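Two-component system response regulator/GGDEF domain protein (Aeromonas salmonicida, PDB 3LUF) probably makes cyclic di-GMP from two GTP through a GGDEF domain absent from this fragment, which comprises two magnesium-binding receiver domains of the CheY type. Local coordinates at residues Lys4-Asp12 against Glu48-Pro59; Thr140-Leu149 against Phe230-Ser240. All blocks are in the same frame, centred on the assembly; numbering follows the deposited sequence. Where two conformers were deposited one is given.

Contact 1 of 2, residues Lys4-Asp12 against Glu48-Pro59; sequences KQKILIVED and EYVVALVDLTLP. With MG (magnesium ion), chain G.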
loop_
_atom_site.group_PDB
_atom_site.type_symbol
_atom_site.label_atom_id
_atom_site.label_comp_id
_atom_site.label_asym_id
_atom_site.label_seq_id
_atom_site.Cartn_x
_atom_site.Cartn_y
_atom_site.Cartn_z
ATOM N N LYS B 4 21.763 -10.284 12.676
ATOM C CA LYS B 4 22.896 -10.164 11.690
ATOM C C LYS B 4 22.829 -8.823 10.984
ATOM O O LYS B 4 21.732 -8.333 10.757
ATOM C CB LYS B 4 22.771 -11.282 10.662
ATOM C CG LYS B 4 23.231 -12.619 11.195
ATOM C CD LYS B 4 22.112 -13.603 11.316
ATOM C CE LYS B 4 21.578 -13.961 9.959
ATOM N NZ LYS B 4 21.238 -15.399 9.923
ATOM N N GLN B 5 23.979 -8.223 10.632
ATOM C CA GLN B 5 23.942 -6.903 10.010
ATOM C C GLN B 5 24.908 -6.817 8.835
ATOM O O GLN B 5 25.396 -5.748 8.515
ATOM C CB GLN B 5 24.250 -5.828 11.052
ATOM C CG GLN B 5 24.011 -4.390 10.591
ATOM C CD GLN B 5 24.347 -3.381 11.659
ATOM O OE1 GLN B 5 24.769 -2.258 11.358
ATOM N NE2 GLN B 5 24.156 -3.769 12.920
ATOM N N LYS B 6 25.221 -7.963 8.242
ATOM C CA LYS B 6 26.139 -7.987 7.098
ATOM C C LYS B 6 25.452 -8.598 5.874
ATOM O O LYS B 6 24.592 -9.475 6.015
ATOM C CB LYS B 6 27.403 -8.778 7.455
ATOM C CG LYS B 6 28.572 -8.478 6.530
ATOM C CD LYS B 6 29.913 -8.500 7.243
ATOM C CE LYS B 6 30.113 -9.772 8.028
ATOM N NZ LYS B 6 31.568 -9.909 8.259
ATOM N N ILE B 7 25.783 -8.113 4.676
ATOM C CA ILE B 7 25.306 -8.812 3.461
ATOM C C ILE B 7 26.478 -9.241 2.594
ATOM O O ILE B 7 27.565 -8.685 2.699
ATOM C CB ILE B 7 24.282 -8.009 2.600
ATOM C CG1 ILE B 7 24.922 -6.743 2.040
ATOM C CG2 ILE B 7 22.997 -7.699 3.418
ATOM C CD1 ILE B 7 24.451 -6.384 0.691
ATOM N N LEU B 8 26.228 -10.253 1.777
ATOM C CA LEU B 8 27.235 -10.818 0.879
ATOM C C LEU B 8 26.762 -10.514 -0.549
ATOM O O LEU B 8 25.603 -10.742 -0.897
ATOM C CB LEU B 8 27.285 -12.343 1.087
ATOM C CG LEU B 8 28.222 -13.074 0.082
ATOM C CD1 LEU B 8 29.633 -12.605 0.341
ATOM C CD2 LEU B 8 28.105 -14.605 0.219
ATOM N N ILE B 9 27.695 -10.057 -1.370
ATOM C CA ILE B 9 27.437 -9.821 -2.797
ATOM C C ILE B 9 28.441 -10.658 -3.561
ATOM O O ILE B 9 29.641 -10.561 -3.298
ATOM C CB ILE B 9 27.600 -8.309 -3.164
ATOM C CG1 ILE B 9 26.592 -7.461 -2.381
ATOM C CG2 ILE B 9 27.346 -8.092 -4.681
ATOM C CD1 ILE B 9 26.826 -5.948 -2.585
ATOM N N VAL B 10 27.957 -11.501 -4.463
ATOM C CA VAL B 10 28.880 -12.232 -5.355
ATOM C C VAL B 10 28.450 -11.924 -6.784
ATOM O O VAL B 10 27.391 -12.370 -7.245
ATOM C CB VAL B 10 28.851 -13.760 -5.084
ATOM C CG1 VAL B 10 29.989 -14.435 -5.839
ATOM C CG2 VAL B 10 28.924 -14.064 -3.564
ATOM N N GLU B 11 29.261 -11.115 -7.454
ATOM C CA GLU B 11 28.915 -10.553 -8.756
ATOM C C GLU B 11 30.205 -10.161 -9.480
ATOM O O GLU B 11 31.006 -9.383 -8.965
ATOM C CB GLU B 11 28.041 -9.290 -8.541
ATOM C CG GLU B 11 27.862 -8.422 -9.819
ATOM C CD GLU B 11 27.176 -9.168 -10.969
ATOM O OE1 GLU B 11 25.972 -9.429 -10.867
ATOM O OE2 GLU B 11 27.833 -9.400 -12.019
ATOM N N ASP B 12 30.433 -10.733 -10.666
ATOM C CA ASP B 12 31.681 -10.453 -11.355
ATOM C C ASP B 12 31.660 -9.187 -12.209
ATOM O O ASP B 12 32.714 -8.740 -12.621
ATOM C CB ASP B 12 32.176 -11.659 -12.199
ATOM C CG ASP B 12 31.183 -12.073 -13.289
ATOM O OD1 ASP B 12 29.965 -11.980 -13.060
ATOM O OD2 ASP B 12 31.607 -12.548 -14.383
ATOM N N GLU B 48 26.511 -15.295 9.727
ATOM C CA GLU B 48 27.027 -13.939 9.761
ATOM C C GLU B 48 26.191 -12.989 8.882
ATOM O O GLU B 48 26.183 -11.782 9.100
ATOM C CB GLU B 48 28.468 -13.937 9.288
ATOM C CG GLU B 48 29.368 -12.924 9.969
ATOM C CD GLU B 48 30.836 -13.230 9.712
ATOM O OE1 GLU B 48 31.638 -12.283 9.582
ATOM O OE2 GLU B 48 31.181 -14.432 9.618
ATOM N N TYR B 49 25.475 -13.548 7.917
ATOM C CA TYR B 49 24.837 -12.723 6.850
ATOM C C TYR B 49 23.339 -12.734 6.861
ATOM O O TYR B 49 22.711 -13.777 7.005
ATOM C CB TYR B 49 25.327 -13.149 5.466
ATOM C CG TYR B 49 26.802 -12.976 5.308
ATOM C CD1 TYR B 49 27.348 -11.772 4.833
ATOM C CD2 TYR B 49 27.673 -14.001 5.678
ATOM C CE1 TYR B 49 28.715 -11.613 4.689
ATOM C CE2 TYR B 49 29.048 -13.843 5.558
ATOM C CZ TYR B 49 29.565 -12.659 5.056
ATOM O OH TYR B 49 30.922 -12.520 4.929
ATOM N N VAL B 50 22.774 -11.544 6.707
ATOM C CA VAL B 50 21.335 -11.397 6.517
ATOM C C VAL B 50 20.860 -12.103 5.239
ATOM O O VAL B 50 19.842 -12.831 5.227
ATOM C CB VAL B 50 20.962 -9.893 6.445
ATOM C CG1 VAL B 50 19.467 -9.715 6.245
ATOM C CG2 VAL B 50 21.393 -9.166 7.716
ATOM N N VAL B 51 21.618 -11.896 4.153
ATOM C CA VAL B 51 21.227 -12.383 2.829
ATOM C C VAL B 51 22.440 -12.239 1.942
ATOM O O VAL B 51 23.343 -11.447 2.230
ATOM C CB VAL B 51 20.067 -11.495 2.271
ATOM C CG1 VAL B 51 20.570 -10.054 2.108
ATOM C CG2 VAL B 51 19.397 -12.086 0.993
ATOM N N ALA B 52 22.447 -13.013 0.861
ATOM C CA ALA B 52 23.464 -12.870 -0.190
ATOM C C ALA B 52 22.789 -12.466 -1.494
ATOM O O ALA B 52 21.767 -13.035 -1.839
ATOM C CB ALA B 52 24.173 -14.220 -0.381
ATOM N N LEU B 53 23.382 -11.510 -2.224
ATOM C CA LEU B 53 22.896 -11.169 -3.575
ATOM C C LEU B 53 23.833 -11.908 -4.510
ATOM O O LEU B 53 25.038 -11.677 -4.458
ATOM C CB LEU B 53 23.008 -9.679 -3.830
ATOM C CG LEU B 53 22.207 -8.853 -2.808
ATOM C CD1 LEU B 53 22.376 -7.364 -3.159
ATOM C CD2 LEU B 53 20.747 -9.248 -2.833
ATOM N N VAL B 54 23.280 -12.824 -5.282
ATOM C CA VAL B 54 24.066 -13.825 -6.011
ATOM C C VAL B 54 23.820 -13.759 -7.512
ATOM O O VAL B 54 22.696 -14.028 -7.988
ATOM C CB VAL B 54 23.792 -15.269 -5.479
ATOM C CG1 VAL B 54 24.712 -16.326 -6.200
ATOM C CG2 VAL B 54 24.019 -15.336 -3.953
ATOM N N ASP B 55 24.904 -13.470 -8.259
ATOM C CA ASP B 55 24.917 -13.546 -9.721
ATOM C C ASP B 55 24.879 -15.013 -10.230
ATOM O O ASP B 55 25.499 -15.917 -9.627
ATOM C CB ASP B 55 26.160 -12.810 -10.223
ATOM C CG ASP B 55 26.298 -12.797 -11.744
ATOM O OD1 ASP B 55 25.302 -12.738 -12.502
ATOM O OD2 ASP B 55 27.447 -12.809 -12.173
ATOM N N LEU B 56 24.119 -15.238 -11.312
ATOM C CA LEU B 56 24.078 -16.561 -11.949
ATOM C C LEU B 56 25.229 -16.765 -12.930
ATOM O O LEU B 56 25.534 -17.906 -13.283
ATOM C CB LEU B 56 22.728 -16.833 -12.634
ATOM C CG LEU B 56 21.457 -16.508 -11.836
ATOM C CD1 LEU B 56 20.230 -16.691 -12.707
ATOM C CD2 LEU B 56 21.370 -17.407 -10.610
ATOM N N THR B 57 25.873 -15.682 -13.370
ATOM C CA THR B 57 26.946 -15.830 -14.337
ATOM C C THR B 57 28.314 -15.576 -13.697
ATOM O O THR B 57 28.939 -14.540 -13.940
ATOM C CB THR B 57 26.745 -14.885 -15.537
ATOM O OG1 THR B 57 26.726 -13.510 -15.074
ATOM C CG2 THR B 57 25.472 -15.226 -16.252
ATOM N N LEU B 58 28.789 -16.497 -12.866
ATOM C CA LEU B 58 30.053 -16.241 -12.165
ATOM C C LEU B 58 31.180 -16.996 -12.853
ATOM O O LEU B 58 30.926 -18.016 -13.493
ATOM C CB LEU B 58 29.948 -16.658 -10.690
ATOM C CG LEU B 58 29.081 -15.676 -9.879
ATOM C CD1 LEU B 58 28.737 -16.341 -8.513
ATOM C CD2 LEU B 58 29.737 -14.287 -9.744
ATOM N N PRO B 59 32.428 -16.513 -12.726
ATOM C CA PRO B 59 33.512 -17.191 -13.462
ATOM C C PRO B 59 33.670 -18.643 -13.042
ATOM O O PRO B 59 33.992 -19.502 -13.858
ATOM C CB PRO B 59 34.747 -16.434 -13.032
ATOM C CG PRO B 59 34.301 -15.071 -12.716
ATOM C CD PRO B 59 32.866 -15.227 -12.147
HETATM MG MG MG G . 28.275 -12.589 -14.050
HETATM O O HOH W 1 19.161 -14.376 7.491
HETATM O O HOH W 2 27.421 -10.731 -14.270
HETATM O O HOH W 3 29.396 -12.391 -15.836
#
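Two neighbouring parallel strands of the first CheY-like receiver domain, 6-10 and 51-55, pair in the middle of its 2-1-3-4-5 sheet and carry the magnesium site at their C-terminal ends. Backbone bonds alternate across them: Leu53 N gives to Leu8 O (2.7 Å), Val10 N to Leu53 O, and Asp55 N to Val10 O, the last nearly straight at 166°. One face bears Ile7, Ile9, Val51 and Leu53, with Ile7 CG2 lying alongside Val51 CG1 (3.6 Å) under helix 14-27. On the other, Val10 CG1 meets Leu58 CD1 at 3.5 Å, the two side chains crossing at about a right angle. At the N-terminal end of the strands, Tyr49 turns its ring so that Leu8 CB lies off-centre over it, 4.2 Å from the centroid, while its OH bonds Asp33. In one of two deposited Glu48 conformers, Lys6 NZ makes a salt bridge to Glu48 OE1 (2.7 Å), somewhat out of the carboxylate plane. Magnesium is held by Asp12 OD1, Asp55 OD2 and both O and OG1 of Thr57, and two waters complete six ligands. Asp55 extends toward the metal with CG anti to its backbone N (chi1 -180°), and its OD1 accepts from Thr57 N (3.1 Å) in an Asx turn. Glu11 does not touch the ion directly: its OE2 accepts hydrogen bonds from a metal-bound water and from Ser13 N. The three acidic side chains crowd together, Asp12 OD1 only 2.8 Å from Asp55 OD2, a closeness that the shared magnesium makes tolerable and that Lys103, salt-bridged to both Glu11 and Asp55, probably eases further, consistent with an acidic pocket built around the predicted phosphorylation site, Asp55.

Contact 2 of 2, residues Thr140-Leu149 against Phe230-Ser240; sequences TMAQLRKQLL and FEPEELQCRVS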
loop_
_atom_site.group_PDB
_atom_site.type_symbol
_atom_site.label_atom_id
_atom_site.label_comp_id
_atom_site.label_asym_id
_atom_site.label_seq_id
_atom_site.Cartn_x
_atom_site.Cartn_y
_atom_site.Cartn_z
ATOM N N THR B 140 1.096 -18.548 3.569
ATOM C CA THR B 140 1.327 -17.144 3.859
ATOM C C THR B 140 2.468 -17.018 4.859
ATOM O O THR B 140 3.324 -16.140 4.716
ATOM C CB THR B 140 0.040 -16.487 4.411
ATOM O OG1 THR B 140 -0.973 -16.575 3.415
ATOM C CG2 THR B 140 0.257 -15.036 4.718
HETATM N N MSE B 141 2.454 -17.883 5.873
HETATM C CA MSE B 141 3.526 -17.961 6.868
HETATM C C MSE B 141 4.871 -18.228 6.223
HETATM O O MSE B 141 5.845 -17.562 6.534
HETATM C CB MSE B 141 3.230 -19.010 7.935
HETATM C CG MSE B 141 2.193 -18.530 8.933
HETATM SE SE MSE B 141 1.871 -20.067 10.064
HETATM C CE MSE B 141 3.653 -20.097 10.831
ATOM N N ALA B 142 4.907 -19.167 5.278
ATOM C CA ALA B 142 6.172 -19.471 4.597
ATOM C C ALA B 142 6.692 -18.267 3.801
ATOM O O ALA B 142 7.903 -17.978 3.828
ATOM C CB ALA B 142 6.028 -20.705 3.695
ATOM N N GLN B 143 5.777 -17.560 3.134
ATOM C CA GLN B 143 6.117 -16.370 2.350
ATOM C C GLN B 143 6.681 -15.299 3.300
ATOM O O GLN B 143 7.678 -14.682 3.014
ATOM C CB GLN B 143 4.896 -15.857 1.577
ATOM C CG GLN B 143 4.514 -16.709 0.333
ATOM C CD GLN B 143 3.110 -16.426 -0.250
ATOM O OE1 GLN B 143 2.214 -15.902 0.422
ATOM N NE2 GLN B 143 2.908 -16.836 -1.497
ATOM N N LEU B 144 6.035 -15.082 4.447
ATOM C CA LEU B 144 6.537 -14.084 5.390
ATOM C C LEU B 144 7.865 -14.467 6.041
ATOM O O LEU B 144 8.692 -13.604 6.344
ATOM C CB LEU B 144 5.473 -13.779 6.463
ATOM C CG LEU B 144 4.141 -13.244 5.934
ATOM C CD1 LEU B 144 3.086 -13.254 7.023
ATOM C CD2 LEU B 144 4.265 -11.822 5.401
ATOM N N ARG B 145 8.080 -15.766 6.253
ATOM C CA ARG B 145 9.348 -16.246 6.813
ATOM C C ARG B 145 10.507 -16.031 5.814
ATOM O O ARG B 145 11.648 -15.834 6.239
ATOM C CB ARG B 145 9.258 -17.696 7.279
ATOM C CG ARG B 145 8.452 -17.821 8.550
ATOM C CD ARG B 145 8.388 -19.216 9.138
ATOM N NE ARG B 145 7.830 -19.075 10.485
ATOM C CZ ARG B 145 7.202 -20.032 11.152
ATOM N NH1 ARG B 145 7.036 -21.241 10.605
ATOM N NH2 ARG B 145 6.733 -19.772 12.363
ATOM N N LYS B 146 10.187 -15.991 4.523
ATOM C CA LYS B 146 11.175 -15.639 3.468
ATOM C C LYS B 146 11.398 -14.127 3.348
ATOM O O LYS B 146 12.194 -13.660 2.533
ATOM C CB LYS B 146 10.706 -16.121 2.119
ATOM C CG LYS B 146 10.741 -17.625 1.950
ATOM C CD LYS B 146 11.104 -17.978 0.533
ATOM C CE LYS B 146 10.076 -17.420 -0.420
ATOM N NZ LYS B 146 10.626 -17.393 -1.803
ATOM N N GLN B 147 10.652 -13.349 4.111
ATOM C CA GLN B 147 10.961 -11.946 4.272
ATOM C C GLN B 147 11.779 -11.763 5.580
ATOM O O GLN B 147 11.992 -10.644 6.018
ATOM C CB GLN B 147 9.674 -11.092 4.280
ATOM C CG GLN B 147 8.841 -11.142 2.976
ATOM C CD GLN B 147 7.479 -10.462 3.090
ATOM O OE1 GLN B 147 7.350 -9.351 3.611
ATOM N NE2 GLN B 147 6.455 -11.116 2.549
ATOM N N LEU B 148 12.207 -12.866 6.194
ATOM C CA LEU B 148 12.935 -12.897 7.470
ATOM C C LEU B 148 12.158 -12.390 8.703
ATOM O O LEU B 148 12.750 -12.134 9.762
ATOM C CB LEU B 148 14.309 -12.199 7.352
ATOM C CG LEU B 148 15.239 -12.807 6.277
ATOM C CD1 LEU B 148 16.521 -12.024 6.301
ATOM C CD2 LEU B 148 15.525 -14.322 6.544
ATOM N N LEU B 149 10.835 -12.323 8.587
ATOM C CA LEU B 149 10.012 -11.913 9.711
ATOM C C LEU B 149 9.859 -13.055 10.729
ATOM O O LEU B 149 10.006 -14.232 10.396
ATOM C CB LEU B 149 8.621 -11.488 9.212
ATOM C CG LEU B 149 8.590 -10.208 8.368
ATOM C CD1 LEU B 149 7.351 -10.205 7.490
ATOM C CD2 LEU B 149 8.587 -8.991 9.277
ATOM N N PHE B 230 -3.513 -13.775 -4.390
ATOM C CA PHE B 230 -2.374 -12.858 -4.546
ATOM C C PHE B 230 -1.066 -13.628 -4.713
ATOM O O PHE B 230 -0.942 -14.794 -4.270
ATOM C CB PHE B 230 -2.263 -11.872 -3.357
ATOM C CG PHE B 230 -2.152 -12.556 -2.005
ATOM C CD1 PHE B 230 -0.912 -13.018 -1.539
ATOM C CD2 PHE B 230 -3.282 -12.749 -1.218
ATOM C CE1 PHE B 230 -0.810 -13.656 -0.306
ATOM C CE2 PHE B 230 -3.197 -13.404 0.008
ATOM C CZ PHE B 230 -1.959 -13.861 0.459
ATOM N N GLU B 231 -0.088 -12.964 -5.341
ATOM C CA GLU B 231 1.251 -13.500 -5.536
ATOM C C GLU B 231 2.163 -13.123 -4.365
ATOM O O GLU B 231 1.904 -12.110 -3.687
ATOM C CB GLU B 231 1.817 -12.939 -6.837
ATOM C CG GLU B 231 0.956 -13.299 -8.065
ATOM C CD GLU B 231 1.008 -14.792 -8.412
ATOM O OE1 GLU B 231 2.098 -15.412 -8.339
ATOM O OE2 GLU B 231 -0.060 -15.342 -8.748
ATOM N N PRO B 232 3.237 -13.897 -4.130
ATOM C CA PRO B 232 4.197 -13.607 -3.052
ATOM C C PRO B 232 4.754 -12.202 -3.072
ATOM O O PRO B 232 4.919 -11.581 -2.004
ATOM C CB PRO B 232 5.331 -14.619 -3.316
ATOM C CG PRO B 232 4.663 -15.730 -3.991
ATOM C CD PRO B 232 3.550 -15.184 -4.797
ATOM N N GLU B 233 5.054 -11.690 -4.272
ATOM C CA GLU B 233 5.613 -10.346 -4.411
ATOM C C GLU B 233 4.586 -9.284 -4.018
ATOM O O GLU B 233 4.981 -8.231 -3.546
ATOM C CB GLU B 233 6.151 -10.050 -5.839
ATOM C CG GLU B 233 7.337 -10.979 -6.321
ATOM C CD GLU B 233 6.879 -12.330 -6.919
ATOM O OE1 GLU B 233 5.713 -12.739 -6.729
ATOM O OE2 GLU B 233 7.713 -13.005 -7.574
ATOM N N GLU B 234 3.299 -9.541 -4.271
ATOM C CA GLU B 234 2.234 -8.645 -3.855
ATOM C C GLU B 234 2.137 -8.615 -2.328
ATOM O O GLU B 234 2.135 -7.535 -1.730
ATOM C CB GLU B 234 0.914 -9.032 -4.492
ATOM C CG GLU B 234 0.894 -8.681 -5.983
ATOM C CD GLU B 234 -0.348 -9.202 -6.694
ATOM O OE1 GLU B 234 -0.703 -8.623 -7.745
ATOM O OE2 GLU B 234 -0.934 -10.205 -6.225
ATOM N N LEU B 235 2.202 -9.796 -1.717
ATOM C CA LEU B 235 2.170 -9.906 -0.257
ATOM C C LEU B 235 3.369 -9.181 0.333
ATOM O O LEU B 235 3.209 -8.381 1.253
ATOM C CB LEU B 235 2.151 -11.384 0.218
ATOM C CG LEU B 235 2.319 -11.552 1.740
ATOM C CD1 LEU B 235 1.129 -11.007 2.512
ATOM C CD2 LEU B 235 2.567 -13.004 2.070
ATOM N N GLN B 236 4.563 -9.481 -0.180
ATOM C CA GLN B 236 5.775 -8.793 0.254
ATOM C C GLN B 236 5.674 -7.286 0.162
ATOM O O GLN B 236 6.034 -6.610 1.104
ATOM C CB GLN B 236 7.005 -9.272 -0.519
ATOM C CG GLN B 236 8.275 -8.468 -0.209
ATOM C CD GLN B 236 9.540 -9.148 -0.760
ATOM O OE1 GLN B 236 10.461 -9.486 -0.007
ATOM N NE2 GLN B 236 9.552 -9.404 -2.060
ATOM N N CYS B 237 5.188 -6.766 -0.977
ATOM C CA CYS B 237 5.057 -5.320 -1.183
ATOM C C CYS B 237 4.130 -4.716 -0.125
ATOM O O CYS B 237 4.457 -3.699 0.478
ATOM C CB CYS B 237 4.478 -5.049 -2.578
ATOM S SG CYS B 237 4.154 -3.362 -2.950
ATOM N N ARG B 238 2.982 -5.350 0.093
ATOM C CA ARG B 238 2.024 -4.786 1.070
ATOM C C ARG B 238 2.581 -4.779 2.502
ATOM O O ARG B 238 2.392 -3.804 3.268
ATOM C CB ARG B 238 0.735 -5.607 1.065
ATOM C CG ARG B 238 -0.038 -5.490 -0.218
ATOM C CD ARG B 238 -1.072 -4.337 -0.171
ATOM N NE ARG B 238 -0.510 -3.022 0.124
ATOM C CZ ARG B 238 0.153 -2.257 -0.745
ATOM N NH1 ARG B 238 0.392 -2.701 -1.979
ATOM N NH2 ARG B 238 0.614 -1.066 -0.367
ATOM N N VAL B 239 3.212 -5.896 2.855
ATOM C CA VAL B 239 3.781 -6.046 4.177
ATOM C C VAL B 239 4.867 -5.012 4.350
ATOM O O VAL B 239 4.843 -4.264 5.327
ATOM C CB VAL B 239 4.253 -7.470 4.456
ATOM C CG1 VAL B 239 5.178 -7.493 5.715
ATOM C CG2 VAL B 239 3.059 -8.378 4.644
ATOM N N SER B 240 5.770 -4.884 3.367
ATOM C CA SER B 240 6.838 -3.889 3.505
ATOM C C SER B 240 6.291 -2.477 3.664
ATOM O O SER B 240 6.741 -1.720 4.534
ATOM C CB SER B 240 7.809 -3.946 2.317
ATOM O OG SER B 240 8.386 -5.221 2.338
HETATM O O HOH W 4 9.010 -7.283 3.882
#
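Leu235 and Val239 of helix 232-248 pack against Leu144 of helix 134-145, joining the first and last helices of the second receiver domain, a CheY-like fold in which both lie on one face of the parallel sheet. The short helical segments cross at -63° with their axes 10.2 Å apart. The close-packed part faces the sheet: Leu144 CD2 touches both Leu235 CD2 and Val239 CG2 (3.7 Å to the latter), and Leu149 CD1 touches Val239 CG1. Leu235 sends CG anti to its backbone N (chi1 172°), which carries CD2 across to Leu144 and to Thr140 CG2. Val129 of strand 126-130 lies under Thr140 and Leu144.

The looser, polar side is built from glutamines, partly exposed at Gln143 and Pro232, and is held by shape more than by bonds. Gln143, extended beyond CG, lays its amide NE2 against Pro232 CG, while OE1 comes to the edge of the Phe230 ring, 3.8 Å from CE1, with amide and ring planes 47° apart. Gln143 OE1 is also 3.4 Å from Leu235 CD2; it is buried and finds no polar partner in the model. Gln147, itself buried, sets its amide over the backbone of the opposing helix, NE2 3.3 Å from Gln236 CA; helix 106-122 covers this end, and Gln236 NE2 bonds Asp99 of the first receiver domain. Here a water bridges the gap, donating to Gln147 OE1 at 2.7 Å and lying equally far from Ser240 OG.

Contact 1 belongs to the first receiver domain and contact 2 to the second; their centres are about 21 Å apart, and along the chain the first closes before the second opens. They nevertheless meet at one point of the domain interface, where Val50 O packs 3.6 Å from Leu148 CD1. Contact 1 carries its own magnesium, whereas contact 2 stands off from the second metal site: the side chain of Thr140 is about 8 Å from that of Asp176 and about 11 Å from a bound magnesium ion. Glu234, Cys237 and Arg238 of helix 232-248 face the second subunit, where Arg238 forms a salt bridge with Asp224 of that chain.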